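Local coordinates for glycoside Hydrolase (Bacteroides plebeius, PDB 5T3B), which belongs to glycoside hydrolase family 50 and probably cleaves the glycosidic bonds of a polysaccharide, with agarose-type chains the likely substrates for this family, at residues G248-N253 against P384-E389. Numbering follows the deposited sequence.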
loop_
_atom_site.group_PDB
_atom_site.type_symbol
_atom_site.label_atom_id
_atom_site.label_comp_id
_atom_site.label_asym_id
_atom_site.label_seq_id
_atom_site.Cartn_x
_atom_site.Cartn_y
_atom_site.Cartn_z
ATOM N N GLY A 248 8.992 -7.335 2.658
ATOM C CA GLY A 248 7.939 -8.237 3.043
ATOM C C GLY A 248 7.157 -8.606 1.827
ATOM O O GLY A 248 7.580 -8.381 0.710
ATOM N N PHE A 249 5.960 -9.217 2.025
ATOM C CA PHE A 249 5.137 -9.607 0.862
ATOM C C PHE A 249 3.670 -9.326 1.098
ATOM O O PHE A 249 3.187 -9.280 2.227
ATOM C CB PHE A 249 5.312 -11.089 0.515
ATOM C CG PHE A 249 4.670 -12.060 1.503
ATOM C CD1 PHE A 249 5.295 -12.362 2.714
ATOM C CD2 PHE A 249 3.483 -12.666 1.207
ATOM C CE1 PHE A 249 4.731 -13.215 3.610
ATOM C CE2 PHE A 249 2.926 -13.531 2.099
ATOM C CZ PHE A 249 3.524 -13.783 3.325
ATOM N N PHE A 250 2.965 -9.178 -0.016
ATOM C CA PHE A 250 1.517 -9.068 -0.015
ATOM C C PHE A 250 0.956 -10.377 -0.532
ATOM O O PHE A 250 1.470 -10.945 -1.495
ATOM C CB PHE A 250 1.035 -7.948 -0.939
ATOM C CG PHE A 250 1.763 -6.656 -0.697
ATOM C CD1 PHE A 250 1.456 -5.848 0.398
ATOM C CD2 PHE A 250 2.801 -6.278 -1.532
ATOM C CE1 PHE A 250 2.177 -4.720 0.637
ATOM C CE2 PHE A 250 3.544 -5.149 -1.284
ATOM C CZ PHE A 250 3.226 -4.370 -0.221
ATOM N N SER A 251 -0.128 -10.869 0.064
ATOM C CA SER A 251 -0.680 -12.188 -0.320
ATOM C C SER A 251 -1.771 -12.122 -1.423
ATOM O O SER A 251 -2.169 -13.151 -1.939
ATOM C CB SER A 251 -1.221 -12.903 0.904
ATOM O OG SER A 251 -2.211 -12.145 1.523
ATOM N N ASP A 252 -2.326 -10.924 -1.647
ATOM C CA ASP A 252 -3.423 -10.686 -2.551
ATOM C C ASP A 252 -3.527 -9.188 -2.701
ATOM O O ASP A 252 -2.762 -8.422 -2.110
ATOM C CB ASP A 252 -4.711 -11.350 -2.066
ATOM C CG ASP A 252 -4.926 -12.749 -2.573
ATOM O OD1 ASP A 252 -4.937 -12.965 -3.786
ATOM O OD2 ASP A 252 -5.154 -13.728 -1.773
ATOM N N ASN A 253 -4.508 -8.779 -3.518
ATOM C CA ASN A 253 -4.721 -7.376 -3.789
ATOM C C ASN A 253 -6.215 -7.097 -3.913
ATOM O O ASN A 253 -6.884 -7.707 -4.758
ATOM C CB ASN A 253 -4.066 -6.965 -5.084
ATOM C CG ASN A 253 -4.212 -5.484 -5.415
ATOM O OD1 ASN A 253 -3.906 -4.591 -4.629
ATOM N ND2 ASN A 253 -4.696 -5.235 -6.620
ATOM N N PRO A 384 0.566 -1.437 12.825
ATOM C CA PRO A 384 0.523 -0.298 11.868
ATOM C C PRO A 384 -0.040 -0.700 10.527
ATOM O O PRO A 384 -0.190 -1.894 10.193
ATOM C CB PRO A 384 1.959 0.138 11.762
ATOM C CG PRO A 384 2.706 -1.211 11.918
ATOM C CD PRO A 384 1.940 -1.902 13.015
ATOM N N PHE A 385 -0.322 0.347 9.753
ATOM C CA PHE A 385 -0.714 0.188 8.360
ATOM C C PHE A 385 0.286 0.931 7.462
ATOM O O PHE A 385 1.069 1.776 7.915
ATOM C CB PHE A 385 -2.155 0.677 8.100
ATOM C CG PHE A 385 -2.343 2.150 8.107
ATOM C CD1 PHE A 385 -2.528 2.847 9.261
ATOM C CD2 PHE A 385 -2.375 2.840 6.912
ATOM C CE1 PHE A 385 -2.739 4.195 9.286
ATOM C CE2 PHE A 385 -2.608 4.227 6.890
ATOM C CZ PHE A 385 -2.779 4.920 8.089
ATOM N N MET A 386 0.207 0.583 6.175
ATOM C CA MET A 386 0.932 1.296 5.131
ATOM C C MET A 386 -0.055 1.550 3.995
ATOM O O MET A 386 -0.921 0.704 3.755
ATOM C CB MET A 386 2.139 0.537 4.616
ATOM C CG MET A 386 1.856 -0.776 3.990
ATOM S SD MET A 386 3.305 -1.755 3.549
ATOM C CE MET A 386 4.007 -0.711 2.347
ATOM N N VAL A 387 0.119 2.637 3.286
ATOM C CA VAL A 387 -0.694 2.940 2.102
ATOM C C VAL A 387 0.038 2.371 0.923
ATOM O O VAL A 387 1.114 2.843 0.542
ATOM C CB VAL A 387 -0.988 4.414 1.998
ATOM C CG1 VAL A 387 -1.669 4.693 0.637
ATOM C CG2 VAL A 387 -1.839 4.865 3.159
ATOM N N THR A 388 -0.537 1.369 0.311
ATOM C CA THR A 388 0.117 0.660 -0.782
ATOM C C THR A 388 -0.184 1.232 -2.151
ATOM O O THR A 388 0.509 0.866 -3.117
ATOM C CB THR A 388 -0.195 -0.841 -0.726
ATOM O OG1 THR A 388 -1.541 -1.059 -0.271
ATOM C CG2 THR A 388 0.742 -1.548 0.229
ATOM N N GLU A 389 -1.178 2.090 -2.267
ATOM C CA GLU A 389 -1.419 2.768 -3.533
ATOM C C GLU A 389 -2.127 4.088 -3.258
ATOM O O GLU A 389 -3.056 4.128 -2.460
ATOM C CB GLU A 389 -2.364 1.997 -4.481
ATOM C CG GLU A 389 -1.922 0.631 -4.923
ATOM C CD GLU A 389 -2.843 -0.083 -5.837
ATOM O OE1 GLU A 389 -3.771 0.503 -6.423
ATOM O OE2 GLU A 389 -2.605 -1.330 -6.018
HETATM O O HOH W 1 -4.242 -2.563 -7.682
#
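With its CG turned anti to the backbone N (chi1 -178°), N253 sends its amide across to meet the carboxylate of E389, which arrives from the opposite direction on a chain extended beyond CG (chi2 -180°). The two planar groups are tilted 32° from each other, and N253 OD1 stays 3.8 Å from E389 OE2, with no direct hydrogen bond between them. What connects them is a water: N253 ND2 donates to it over 2.9 Å, and the water in turn donates to E389 OE2 at 2.6 Å. R336 spans the same pair, giving NE to N253 OD1 and a salt bridge from NH1 to E389 OE2, and makes a cation-pi contact with F250, while Y363 holds OE1, the other carboxylate oxygen.

Behind this polar end the contact turns apolar. The side chain of F250 leaves its backbone toward the strand, and T388 CG2 comes from the opposite direction to lie 3.5 Å from F250 CE1, obliquely to the ring. M386 brings its sulfur to the ring edge, near the ring plane, with SD 4.3 Å from CE1. The T388 hydroxyl is bonded instead to N361, whose ND2 reaches N253 OD1.

Thus the loop 248-253 and the segment 384-389, mostly strand, meet through side chains; the closest CA atoms, those of N253 and T388, are 9.9 Å apart. In clan GH-A hydrolases, an asparagine just ahead of the acid/base and a glutamate nucleophile sit at barrel strand ends, and the placement of N253 and E389 is consistent with that pattern. Chemically, the carboxylate has both oxygens engaged, and the amide oxygen is gripped by R336 and N361, an arrangement that should restrict how either group can rotate.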